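Local coordinates for transmembrane oligosaccharyl transferase (PDB 3WAJ), which is a membrane-embedded oligosaccharyl transferase of the STT3/AglB family, with a GT-C type N-terminal region of many helices and a bound zinc ion, at residues F271-I274 with P278-L281; I220-I225 with L282-S287; Y52-N57 with T80-F85; I224-M229 with V252-S257; L174-L179 with P201-I206. All coordinates share one frame; numbering follows the deposited sequence.

In the fold
From the N terminus, contact 3 comes first. It closes the loop from helix 47-60 to the start of helix 84-96, beside the bound sulfate. Contact 5 follows in series and pairs helix 163-181 with helix 199-214. Contacts 4 and 2 both start on helix 221-234 and share Ile224 and Ile225. Contact 4 reaches helix 243-261, and contact 2 closes a longer loop to helix 278-303. Contact 1 is nested inside that longer loop, at the entry to helix 278-303. Contacts 2, 4 and 5 touch one another and tie five successive helices together. Contact 1 touches contact 2 and, through Ile274 and His81, contact 3.

Contact 1: F271-I274 with P278-L281; sequences FSTI and PFQL
Phe271 packs against Pro278, and Ser272 and Thr273 lie along Phe279, where the loop before helix 278-303 folds against the start of that helix. The loop contains an ST turn: Ser272 OG accepts from Ile274 N at 3.1 Å, with a nearly straight N-H...O angle of 164°.

The Phe271 ring meets Pro278 with its edge. Pro278 CG lies near the ring plane, 3.5 Å from Phe271 CE1, and the two side chains cross at about a right angle. Phe271 CD1 also lies 4.1 Å from Phe279 CB. The Phe279 side chain lies beside Thr273 and points the same way. Its CG is anti to the backbone N (chi1 175°), which carries the ring along the loop and puts Phe279 CE1 3.7 Å from Thr273 CG2. Phe219 meets this ring edge-to-face.

The polar contacts across the two segments are close but make no hydrogen bond. The Gln280 chain bends at chi2 (93°), and this brings its amide up to the Ser272 carbonyl. The amide is held by other residues: Gln280 OE1 bonds to Ser277 OG, and Gln280 NE2 bonds to Phe275 O and Gly216 O. Ser277 OG is also hydrogen-bonded to Ser272 N, so one hydroxyl links the loop to the Gln280 amide. Ser272 O sits 3.4 Å from Phe279 CD1 and 3.2 Å from Gln280 OE1, a pair of acceptors.

Contact 2: I220-I225 with L282-S287; sequences IIAPII and LVLLGS
Ala222 faces Val283, Leu284 and Ser287 across two helix segments that run nearly parallel. The angle between 221-225 and 282-287 is 19°, and their axes come no nearer than 10.1 Å. The closest CA atoms are those of Ala222 and Ser287, 6.7 Å apart.

At this spacing a single methyl group carries the whole contact on one side. Ala222 CB points at the other helix and meets three side chains there. It lies 3.9 Å from Val283 CG1 and 4.1 Å from Leu284 CD2. The third approach is to a hydroxyl, with Ser287 OG 3.5 Å from Ala222 CB. Val283 sends CG1 across because this branch is anti to its backbone N (chi1 177°). Leu284 reaches over with one methyl of its forked end. Helix 243-261 packs against the same place, and its Phe254 touches both Ala222 and Ser287.

The Ser287 hydroxyl is used inside its own helix. Ser287 OG donates to Val283 O at 2.9 Å, one turn back. Ser287 N also donates to this carbonyl, and the two donors come from opposite faces of its plane. No hydrogen bond crosses between the segments. The one polar side chain at this buried interface thus has its partner in its own backbone, and the two helices meet here through van der Waals contact alone.

Contact 3: Y52-N57 with T80-F85; sequences YRLIEN and THFGPF. With SO4 (sulfate ion), chain C.
Leu54 of helix 47-60 reaches Phe82 and Thr80 in the loop that leads into helix 84-96, where Gly83 holds the N-cap position. This belongs to the STT3 N-terminal region, close to the bound zinc ion.

The Leu54 side chain is extended. Its CG is anti to the carbonyl carbon (chi1 -66°), and the two methyls part at the end. Leu54 CD1 touches Phe82 CB at 3.7 Å and Leu54 CD2 comes within 4.3 Å of Thr80 CG2. The Leu54 and Phe82 side chains cross at about a right angle, and the methyl meets the root of the aromatic side chain, at CB, more closely than the ring. The backbones stay well apart, with 8.8 Å between Leu54 CA and Phe82 CA.

The Phe82 ring is stacked on Tyr51. Phe82 also touches Asp47, which binds the zinc ion together with Asp161 and His163. On the sulfate side Phe82 turns its edge to a face of the His81 ring. Phe82 CD1 lies 3.5 Å above the His81 ring plane, near its rim, while His81 CD2 lies at the edge of the Phe82 ring. His81 turns away from Leu54, with CG between its backbone N and carbonyl carbon (chi1 72°).

The sulfate, probably from the crystallisation liquor, is also hydrogen-bonded to His162 and Arg426. His81 NE2 donates in the plane of its ring to sulfate O1, at 3.1 Å and 173°.

Contact 4: I224-M229 with V252-S257; sequences IILAFM and VTFAVS
Phe254 of helix 243-261 reaches Ile225 and Leu226 of helix 221-234. The two helices follow each other in the helical bundle of the STT3 N-terminal region. They stand well apart here, with 9.9 Å between the nearest CA atoms, those of Ile225 and Phe254. One aromatic side chain bridges the gap.

The tight part is at the far end of the ring. Phe254 CG is anti to the carbonyl carbon (chi1 -74°), and the ring extends towards helix 221-234. Phe254 CZ lies 3.9 Å from Ile225 CB and 4.0 Å from Ile225 CG2. It therefore touches the branch point of Ile225, and the two side chains slide past each other in opposite directions. Phe254 CE2 meets Leu226 CD2 at 4.0 Å. These two side chains cross obliquely.

The rest of the contact is loose. The Met229 and Thr253 side chains stop short of the opposite segment and do not touch it. Leu226 is partly exposed, whereas Ile225 and Phe254 are buried. Other helices pack beside this contact: Ser287 of helix 278-303 touches Leu226 and Phe254, and Ile208 of helix 199-214 touches Ile225 and Thr253.

No hydrogen bond joins the two segments. The polar Thr253 OG1 is hydrogen-bonded to Val249 O in its own helix. Ser257 does likewise: Ser257 OG donates to Phe254 O at 2.8 Å, with a bent C=O...donor angle of 112° and the donor tilted 33° out of the carbonyl plane.

Contact 5: L174-L179 with P201-I206; sequences LGTFLL and PVIAGI
Two successive helices of the STT3 N-terminal region, 163-181 and 199-214, form an antiparallel pair in which Thr176 sits against Ala204. The two segments run at 161° to each other, and their axes approach to 8.4 Å. The backbones come close here, where a threonine meets an alanine: Thr176 CA and Ala204 CA are 5.0 Å apart.

Thr176 turns its hydroxyl and not its methyl towards Ala204. OG1 lies between the backbone N and the carbonyl carbon (chi1 57°). Thr176 OG1 is 3.5 Å from Ala204 CA and 3.7 Å from Ala204 CB, so the oxygen rests against both carbons. The Ala204 methyl also reaches backbone atoms, with Ala204 CB 3.8 Å from Thr176 O and 3.9 Å from Phe177 N. At the edge of the contact, Thr176 CG2 meets Ile203 CG2 at 4.3 Å.

The hydroxyl has polar partners of its own. Thr176 OG1 is hydrogen-bonded to Ser172 O and Ala173 O in its own helix, and to Thr207 OG1 of helix 199-214. The last of these bonds links the two helices just beside Ala204, and Thr207 OG1 is also bonded to Ala204 O. The close approach of the two helices is thus accompanied by a small network of two threonine hydroxyls and backbone carbonyls.

Around this pair the bundle continues. Helix 121-131 packs on Thr176 through Leu126. Helix 221-234 meets Phe177 with Ile225 and Phe228, and helix 243-261 lies against Pro201 with Val252 and Thr253.

Contact 1: F271-I274 with P278-L281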
# COMPACT_ATOMS: atom_id res chain seq x y z
N PHE A 271 2.37 23.92 -5.01
CA PHE A 271 1.40 23.80 -3.93
C PHE A 271 0.79 22.41 -3.93
O PHE A 271 0.30 21.93 -4.95
CB PHE A 271 0.29 24.85 -4.07
CG PHE A 271 0.73 26.22 -3.68
CD1 PHE A 271 1.75 26.39 -2.76
CD2 PHE A 271 0.13 27.34 -4.22
CE1 PHE A 271 2.17 27.67 -2.38
CE2 PHE A 271 0.54 28.61 -3.85
CZ PHE A 271 1.56 28.77 -2.93
N SER A 272 0.81 21.77 -2.76
CA SER A 272 0.31 20.41 -2.66
C SER A 272 -0.44 20.21 -1.35
O SER A 272 -0.13 20.84 -0.34
CB SER A 272 1.47 19.41 -2.74
OG SER A 272 1.00 18.09 -2.68
N THR A 273 -1.41 19.31 -1.36
CA THR A 273 -2.08 18.93 -0.13
C THR A 273 -1.46 17.66 0.49
O THR A 273 -1.88 17.24 1.57
CB THR A 273 -3.58 18.72 -0.34
OG1 THR A 273 -3.78 17.69 -1.31
CG2 THR A 273 -4.23 20.01 -0.84
N ILE A 274 -0.48 17.05 -0.19
CA ILE A 274 0.14 15.82 0.33
C ILE A 274 1.68 15.91 0.51
O ILE A 274 2.21 15.59 1.57
CB ILE A 274 -0.31 14.53 -0.46
CG1 ILE A 274 0.06 13.25 0.30
CG2 ILE A 274 0.24 14.53 -1.89
CD1 ILE A 274 -0.61 13.11 1.68
N PRO A 278 4.54 24.83 0.60
CA PRO A 278 4.14 25.93 1.50
C PRO A 278 2.62 26.11 1.61
O PRO A 278 2.18 26.95 2.39
CB PRO A 278 4.83 27.16 0.88
CG PRO A 278 5.03 26.81 -0.56
CD PRO A 278 5.19 25.31 -0.64
N PHE A 279 1.85 25.33 0.87
CA PHE A 279 0.39 25.33 1.03
C PHE A 279 -0.00 25.09 2.49
O PHE A 279 -0.82 25.81 3.07
CB PHE A 279 -0.27 24.26 0.16
CG PHE A 279 -1.75 24.15 0.37
CD1 PHE A 279 -2.29 23.05 1.02
CD2 PHE A 279 -2.61 25.17 -0.04
CE1 PHE A 279 -3.67 22.96 1.24
CE2 PHE A 279 -3.98 25.08 0.18
CZ PHE A 279 -4.51 23.98 0.82
N GLN A 280 0.59 24.05 3.09
CA GLN A 280 0.26 23.68 4.45
C GLN A 280 0.61 24.81 5.43
O GLN A 280 -0.17 25.10 6.35
CB GLN A 280 0.92 22.34 4.83
CG GLN A 280 0.34 21.12 4.09
CD GLN A 280 1.11 20.74 2.80
OE1 GLN A 280 1.72 21.59 2.13
NE2 GLN A 280 1.06 19.46 2.46
N LEU A 281 1.77 25.46 5.21
CA LEU A 281 2.20 26.64 5.97
C LEU A 281 1.18 27.78 5.88
O LEU A 281 0.87 28.43 6.87
CB LEU A 281 3.56 27.13 5.45
CG LEU A 281 4.19 28.37 6.11
CD1 LEU A 281 4.51 28.13 7.58
CD2 LEU A 281 5.45 28.83 5.37

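Contact 2: I220-I225 with L282-S287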
# COMPACT_ATOMS: atom_id res chain seq x y z
N ILE A 220 -5.60 19.47 7.54
CA ILE A 220 -7.04 19.32 7.66
C ILE A 220 -7.56 19.48 9.09
O ILE A 220 -8.72 19.83 9.29
CB ILE A 220 -7.51 17.96 7.06
CG1 ILE A 220 -8.96 18.03 6.59
CG2 ILE A 220 -7.36 16.83 8.09
CD1 ILE A 220 -9.23 19.15 5.64
N ILE A 221 -6.71 19.24 10.09
CA ILE A 221 -7.11 19.46 11.48
C ILE A 221 -7.37 20.95 11.73
O ILE A 221 -8.12 21.33 12.63
CB ILE A 221 -6.05 18.92 12.47
CG1 ILE A 221 -6.55 18.98 13.91
CG2 ILE A 221 -4.77 19.72 12.38
CD1 ILE A 221 -7.74 18.11 14.17
N ALA A 222 -6.77 21.82 10.91
CA ALA A 222 -6.96 23.26 11.08
C ALA A 222 -8.40 23.75 10.82
O ALA A 222 -8.98 24.43 11.66
CB ALA A 222 -5.91 24.08 10.30
N PRO A 223 -8.99 23.40 9.64
CA PRO A 223 -10.41 23.72 9.41
C PRO A 223 -11.31 23.14 10.50
O PRO A 223 -12.28 23.79 10.90
CB PRO A 223 -10.72 23.00 8.10
CG PRO A 223 -9.41 22.89 7.40
CD PRO A 223 -8.35 22.80 8.45
N ILE A 224 -10.99 21.94 10.98
CA ILE A 224 -11.79 21.30 12.03
C ILE A 224 -11.87 22.16 13.30
O ILE A 224 -12.96 22.48 13.76
CB ILE A 224 -11.26 19.89 12.36
CG1 ILE A 224 -11.52 18.93 11.19
CG2 ILE A 224 -11.89 19.34 13.64
CD1 ILE A 224 -10.92 17.55 11.39
N ILE A 225 -10.72 22.52 13.85
CA ILE A 225 -10.66 23.41 15.01
C ILE A 225 -11.33 24.76 14.75
O ILE A 225 -11.96 25.33 15.64
CB ILE A 225 -9.21 23.62 15.47
CG1 ILE A 225 -8.60 22.28 15.86
CG2 ILE A 225 -9.15 24.60 16.65
CD1 ILE A 225 -7.15 22.37 16.30
N LEU A 282 0.66 28.01 4.67
CA LEU A 282 -0.38 29.01 4.46
C LEU A 282 -1.60 28.65 5.29
O LEU A 282 -2.21 29.52 5.92
CB LEU A 282 -0.75 29.09 2.98
CG LEU A 282 -0.16 30.24 2.15
CD1 LEU A 282 1.25 30.60 2.57
CD2 LEU A 282 -0.20 29.86 0.67
N VAL A 283 -1.96 27.37 5.30
CA VAL A 283 -3.14 26.94 6.05
C VAL A 283 -2.98 27.26 7.53
O VAL A 283 -3.87 27.82 8.15
CB VAL A 283 -3.48 25.45 5.86
CG1 VAL A 283 -4.66 25.06 6.74
CG2 VAL A 283 -3.81 25.17 4.41
N LEU A 284 -1.82 26.92 8.08
CA LEU A 284 -1.59 27.12 9.50
C LEU A 284 -1.44 28.61 9.87
O LEU A 284 -1.94 29.04 10.91
CB LEU A 284 -0.42 26.26 9.99
CG LEU A 284 -0.61 24.76 9.67
CD1 LEU A 284 0.62 23.95 10.02
CD2 LEU A 284 -1.84 24.19 10.40
N LEU A 285 -0.78 29.40 9.02
CA LEU A 285 -0.67 30.85 9.25
C LEU A 285 -2.02 31.53 9.06
O LEU A 285 -2.40 32.38 9.86
CB LEU A 285 0.36 31.49 8.31
CG LEU A 285 1.84 31.30 8.60
CD1 LEU A 285 2.66 31.71 7.37
CD2 LEU A 285 2.28 32.09 9.83
N GLY A 286 -2.73 31.17 8.00
CA GLY A 286 -4.05 31.73 7.76
C GLY A 286 -4.96 31.45 8.93
O GLY A 286 -5.66 32.36 9.40
N SER A 287 -4.95 30.21 9.42
CA SER A 287 -5.77 29.82 10.56
C SER A 287 -5.48 30.69 11.77
O SER A 287 -6.38 31.01 12.56
CB SER A 287 -5.55 28.34 10.90
OG SER A 287 -6.10 27.51 9.91

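Contact 3: Y52-N57 with T80-F85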
# COMPACT_ATOMS: atom_id res chain seq x y z
N TYR A 52 11.68 2.33 5.85
CA TYR A 52 12.95 1.68 6.07
C TYR A 52 14.01 2.25 5.13
O TYR A 52 15.10 2.64 5.57
CB TYR A 52 12.75 0.18 5.88
CG TYR A 52 13.97 -0.70 5.81
CD1 TYR A 52 14.14 -1.58 4.74
CD2 TYR A 52 14.94 -0.68 6.81
CE1 TYR A 52 15.22 -2.43 4.65
CE2 TYR A 52 16.06 -1.54 6.72
CZ TYR A 52 16.18 -2.41 5.64
OH TYR A 52 17.25 -3.25 5.53
N ARG A 53 13.68 2.31 3.84
CA ARG A 53 14.57 2.87 2.83
C ARG A 53 14.95 4.31 3.21
O ARG A 53 16.13 4.69 3.15
CB ARG A 53 13.91 2.81 1.44
CG ARG A 53 14.70 3.44 0.27
CD ARG A 53 14.59 5.00 0.23
NE ARG A 53 15.31 5.53 -0.94
CZ ARG A 53 16.63 5.58 -1.03
NH1 ARG A 53 17.38 5.20 -0.01
NH2 ARG A 53 17.20 6.04 -2.13
N LEU A 54 13.96 5.10 3.59
CA LEU A 54 14.19 6.50 3.95
C LEU A 54 15.02 6.63 5.23
O LEU A 54 15.95 7.44 5.29
CB LEU A 54 12.88 7.26 4.08
CG LEU A 54 12.05 7.45 2.82
CD1 LEU A 54 10.76 8.27 3.15
CD2 LEU A 54 12.87 8.15 1.75
N ILE A 55 14.68 5.86 6.26
CA ILE A 55 15.34 5.97 7.56
C ILE A 55 16.84 5.61 7.45
O ILE A 55 17.70 6.29 8.00
CB ILE A 55 14.60 5.14 8.63
CG1 ILE A 55 13.29 5.82 9.00
CG2 ILE A 55 15.47 4.95 9.88
CD1 ILE A 55 12.31 4.95 9.78
N GLU A 56 17.14 4.54 6.73
CA GLU A 56 18.50 4.13 6.43
C GLU A 56 19.29 5.26 5.76
O GLU A 56 20.42 5.57 6.12
CB GLU A 56 18.45 2.92 5.50
CG GLU A 56 19.68 2.03 5.47
CD GLU A 56 19.36 0.62 4.98
OE1 GLU A 56 18.18 0.36 4.65
OE2 GLU A 56 20.25 -0.24 4.94
N ASN A 57 18.68 5.88 4.75
CA ASN A 57 19.31 6.98 4.05
C ASN A 57 19.47 8.21 4.95
O ASN A 57 20.47 8.92 4.91
CB ASN A 57 18.51 7.33 2.79
CG ASN A 57 19.11 8.47 2.02
OD1 ASN A 57 19.09 9.61 2.48
ND2 ASN A 57 19.64 8.17 0.84
N THR A 80 9.05 12.49 -2.31
CA THR A 80 8.67 11.66 -1.17
C THR A 80 7.64 12.38 -0.33
O THR A 80 7.97 13.37 0.34
CB THR A 80 9.91 11.34 -0.29
OG1 THR A 80 10.42 12.56 0.28
CG2 THR A 80 11.01 10.75 -1.12
N HIS A 81 6.40 11.91 -0.34
CA HIS A 81 5.42 12.52 0.56
C HIS A 81 5.51 12.02 2.00
O HIS A 81 4.92 12.63 2.89
CB HIS A 81 3.99 12.40 0.04
CG HIS A 81 3.44 11.01 0.12
ND1 HIS A 81 3.67 10.06 -0.85
CD2 HIS A 81 2.67 10.41 1.06
CE1 HIS A 81 3.08 8.93 -0.51
NE2 HIS A 81 2.46 9.12 0.64
N PHE A 82 6.24 10.93 2.23
CA PHE A 82 6.35 10.39 3.60
C PHE A 82 6.96 11.41 4.52
O PHE A 82 8.03 11.95 4.24
CB PHE A 82 7.18 9.11 3.63
CG PHE A 82 6.42 7.88 3.22
CD1 PHE A 82 5.18 7.98 2.57
CD2 PHE A 82 6.93 6.62 3.50
CE1 PHE A 82 4.48 6.83 2.18
CE2 PHE A 82 6.22 5.46 3.13
CZ PHE A 82 5.00 5.57 2.47
N GLY A 83 6.29 11.68 5.63
CA GLY A 83 6.63 12.80 6.49
C GLY A 83 7.89 12.65 7.33
O GLY A 83 8.34 11.54 7.60
N PRO A 84 8.45 13.80 7.75
CA PRO A 84 9.65 13.77 8.59
C PRO A 84 9.41 13.20 9.98
O PRO A 84 10.38 12.69 10.55
CB PRO A 84 10.07 15.25 8.67
CG PRO A 84 8.84 16.05 8.26
CD PRO A 84 8.11 15.16 7.30
N PHE A 85 8.20 13.25 10.53
CA PHE A 85 8.03 12.72 11.89
C PHE A 85 8.56 11.29 12.04
O PHE A 85 9.40 11.00 12.90
CB PHE A 85 6.59 12.78 12.40
CG PHE A 85 6.42 12.04 13.71
CD1 PHE A 85 5.83 10.79 13.75
CD2 PHE A 85 6.91 12.58 14.90
CE1 PHE A 85 5.71 10.09 14.95
CE2 PHE A 85 6.79 11.89 16.11
CZ PHE A 85 6.19 10.64 16.14
S SO4 C . -0.65 7.84 2.33
O1 SO4 C . 0.64 7.16 2.17
O2 SO4 C . -0.75 8.87 1.29
O3 SO4 C . -1.72 6.85 2.18
O4 SO4 C . -0.79 8.48 3.65

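Contact 4: I224-M229 with V252-S257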
# COMPACT_ATOMS: atom_id res chain seq x y z
N ILE A 224 -10.99 21.94 10.98
CA ILE A 224 -11.79 21.30 12.03
C ILE A 224 -11.87 22.16 13.30
O ILE A 224 -12.96 22.48 13.76
CB ILE A 224 -11.26 19.89 12.36
CG1 ILE A 224 -11.52 18.93 11.19
CG2 ILE A 224 -11.89 19.34 13.64
CD1 ILE A 224 -10.92 17.55 11.39
N ILE A 225 -10.72 22.52 13.85
CA ILE A 225 -10.66 23.41 15.01
C ILE A 225 -11.33 24.76 14.75
O ILE A 225 -11.96 25.33 15.64
CB ILE A 225 -9.21 23.62 15.47
CG1 ILE A 225 -8.60 22.28 15.86
CG2 ILE A 225 -9.15 24.60 16.65
CD1 ILE A 225 -7.15 22.37 16.30
N LEU A 226 -11.18 25.29 13.53
CA LEU A 226 -11.81 26.57 13.21
C LEU A 226 -13.33 26.43 13.22
O LEU A 226 -14.03 27.37 13.58
CB LEU A 226 -11.32 27.10 11.87
CG LEU A 226 -9.91 27.67 11.88
CD1 LEU A 226 -9.49 28.00 10.46
CD2 LEU A 226 -9.82 28.90 12.78
N ALA A 227 -13.84 25.26 12.84
CA ALA A 227 -15.27 24.99 12.99
C ALA A 227 -15.72 25.06 14.46
O ALA A 227 -16.85 25.48 14.74
CB ALA A 227 -15.64 23.64 12.36
N PHE A 228 -14.84 24.67 15.38
CA PHE A 228 -15.14 24.80 16.82
C PHE A 228 -15.43 26.25 17.15
O PHE A 228 -16.35 26.55 17.91
CB PHE A 228 -13.97 24.34 17.72
CG PHE A 228 -13.59 22.89 17.56
CD1 PHE A 228 -14.40 21.99 16.87
CD2 PHE A 228 -12.42 22.42 18.13
CE1 PHE A 228 -14.03 20.65 16.73
CE2 PHE A 228 -12.05 21.09 18.00
CZ PHE A 228 -12.85 20.20 17.30
N MET A 229 -14.62 27.15 16.59
CA MET A 229 -14.78 28.56 16.88
C MET A 229 -16.00 29.12 16.17
O MET A 229 -16.78 29.86 16.76
CB MET A 229 -13.51 29.34 16.52
CG MET A 229 -12.29 28.82 17.25
SD MET A 229 -10.77 29.63 16.72
CE MET A 229 -11.17 31.33 17.12
N VAL A 252 -2.23 31.25 19.32
CA VAL A 252 -0.94 30.70 19.75
C VAL A 252 -0.70 29.33 19.12
O VAL A 252 0.36 29.09 18.52
CB VAL A 252 -0.83 30.62 21.29
CG1 VAL A 252 0.48 29.94 21.72
CG2 VAL A 252 -0.93 32.01 21.91
N THR A 253 -1.68 28.44 19.26
CA THR A 253 -1.62 27.08 18.71
C THR A 253 -1.27 27.06 17.21
O THR A 253 -0.31 26.40 16.78
CB THR A 253 -2.96 26.36 18.93
OG1 THR A 253 -3.27 26.31 20.33
CG2 THR A 253 -2.93 24.95 18.37
N PHE A 254 -2.06 27.78 16.42
CA PHE A 254 -1.83 27.85 14.99
C PHE A 254 -0.50 28.53 14.68
O PHE A 254 0.19 28.12 13.75
CB PHE A 254 -3.01 28.53 14.28
CG PHE A 254 -4.22 27.66 14.18
CD1 PHE A 254 -4.11 26.35 13.72
CD2 PHE A 254 -5.48 28.13 14.55
CE1 PHE A 254 -5.23 25.52 13.61
CE2 PHE A 254 -6.61 27.31 14.46
CZ PHE A 254 -6.48 26.01 13.98
N ALA A 255 -0.13 29.55 15.46
CA ALA A 255 1.17 30.18 15.29
C ALA A 255 2.30 29.16 15.51
O ALA A 255 3.23 29.06 14.70
CB ALA A 255 1.33 31.38 16.21
N VAL A 256 2.21 28.42 16.61
CA VAL A 256 3.26 27.46 16.93
C VAL A 256 3.34 26.36 15.87
O VAL A 256 4.43 26.02 15.42
CB VAL A 256 3.07 26.87 18.35
CG1 VAL A 256 4.00 25.66 18.57
CG2 VAL A 256 3.34 27.94 19.41
N SER A 257 2.19 25.83 15.46
CA SER A 257 2.16 24.75 14.47
C SER A 257 2.86 25.18 13.19
O SER A 257 3.57 24.39 12.57
CB SER A 257 0.72 24.33 14.16
OG SER A 257 0.02 25.36 13.49

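Contact 5: L174-L179 with P201-I206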
# COMPACT_ATOMS: atom_id res chain seq x y z
N LEU A 174 -6.56 17.36 19.49
CA LEU A 174 -7.87 17.69 20.05
C LEU A 174 -7.82 17.81 21.58
O LEU A 174 -8.18 18.85 22.15
CB LEU A 174 -8.90 16.64 19.65
CG LEU A 174 -9.16 16.41 18.17
CD1 LEU A 174 -10.10 15.23 17.99
CD2 LEU A 174 -9.74 17.66 17.51
N GLY A 175 -7.37 16.74 22.24
CA GLY A 175 -7.30 16.70 23.69
C GLY A 175 -6.44 17.81 24.27
O GLY A 175 -6.79 18.40 25.29
N THR A 176 -5.32 18.09 23.63
CA THR A 176 -4.43 19.15 24.10
C THR A 176 -5.00 20.53 23.79
O THR A 176 -4.78 21.48 24.54
CB THR A 176 -3.01 19.04 23.49
OG1 THR A 176 -3.10 19.07 22.06
CG2 THR A 176 -2.31 17.76 23.97
N PHE A 177 -5.71 20.64 22.67
CA PHE A 177 -6.38 21.90 22.38
C PHE A 177 -7.51 22.17 23.38
O PHE A 177 -7.65 23.30 23.87
CB PHE A 177 -6.95 21.93 20.96
CG PHE A 177 -7.67 23.21 20.64
CD1 PHE A 177 -6.95 24.34 20.28
CD2 PHE A 177 -9.06 23.29 20.72
CE1 PHE A 177 -7.60 25.54 20.00
CE2 PHE A 177 -9.73 24.48 20.45
CZ PHE A 177 -9.00 25.61 20.09
N LEU A 178 -8.31 21.16 23.69
CA LEU A 178 -9.40 21.34 24.62
C LEU A 178 -8.84 21.63 26.01
O LEU A 178 -9.34 22.50 26.72
CB LEU A 178 -10.36 20.15 24.61
CG LEU A 178 -11.18 20.10 23.32
CD1 LEU A 178 -12.16 18.94 23.30
CD2 LEU A 178 -11.92 21.41 23.11
N LEU A 179 -7.76 20.94 26.36
CA LEU A 179 -7.05 21.21 27.60
C LEU A 179 -6.58 22.67 27.68
O LEU A 179 -6.60 23.28 28.74
CB LEU A 179 -5.86 20.25 27.73
CG LEU A 179 -5.14 20.09 29.08
CD1 LEU A 179 -4.12 21.18 29.32
CD2 LEU A 179 -6.14 20.06 30.22
N PRO A 201 -1.11 26.15 25.31
CA PRO A 201 -1.32 26.24 23.85
C PRO A 201 -0.08 25.87 23.03
O PRO A 201 -0.25 25.25 21.98
CB PRO A 201 -1.70 27.71 23.64
CG PRO A 201 -1.18 28.43 24.84
CD PRO A 201 -1.34 27.45 25.96
N VAL A 202 1.11 26.26 23.48
CA VAL A 202 2.37 25.89 22.81
C VAL A 202 2.48 24.37 22.58
O VAL A 202 2.91 23.92 21.50
CB VAL A 202 3.61 26.44 23.57
CG1 VAL A 202 4.90 25.78 23.09
CG2 VAL A 202 3.71 27.95 23.40
N ILE A 203 2.08 23.59 23.58
CA ILE A 203 2.04 22.14 23.46
C ILE A 203 1.05 21.72 22.37
O ILE A 203 1.37 20.90 21.51
CB ILE A 203 1.63 21.46 24.80
CG1 ILE A 203 2.73 21.62 25.85
CG2 ILE A 203 1.28 19.99 24.59
CD1 ILE A 203 4.11 21.28 25.36
N ALA A 204 -0.15 22.29 22.42
CA ALA A 204 -1.20 21.96 21.46
C ALA A 204 -0.75 22.29 20.03
O ALA A 204 -1.01 21.53 19.10
CB ALA A 204 -2.48 22.70 21.80
N GLY A 205 -0.07 23.42 19.87
CA GLY A 205 0.50 23.79 18.60
C GLY A 205 1.55 22.78 18.15
O GLY A 205 1.77 22.59 16.96
N ILE A 206 2.20 22.12 19.12
CA ILE A 206 3.22 21.13 18.81
C ILE A 206 2.58 19.86 18.29
O ILE A 206 3.07 19.26 17.33
CB ILE A 206 4.13 20.82 20.04
CG1 ILE A 206 5.16 21.94 20.23
CG2 ILE A 206 4.86 19.51 19.87
CD1 ILE A 206 5.94 21.84 21.51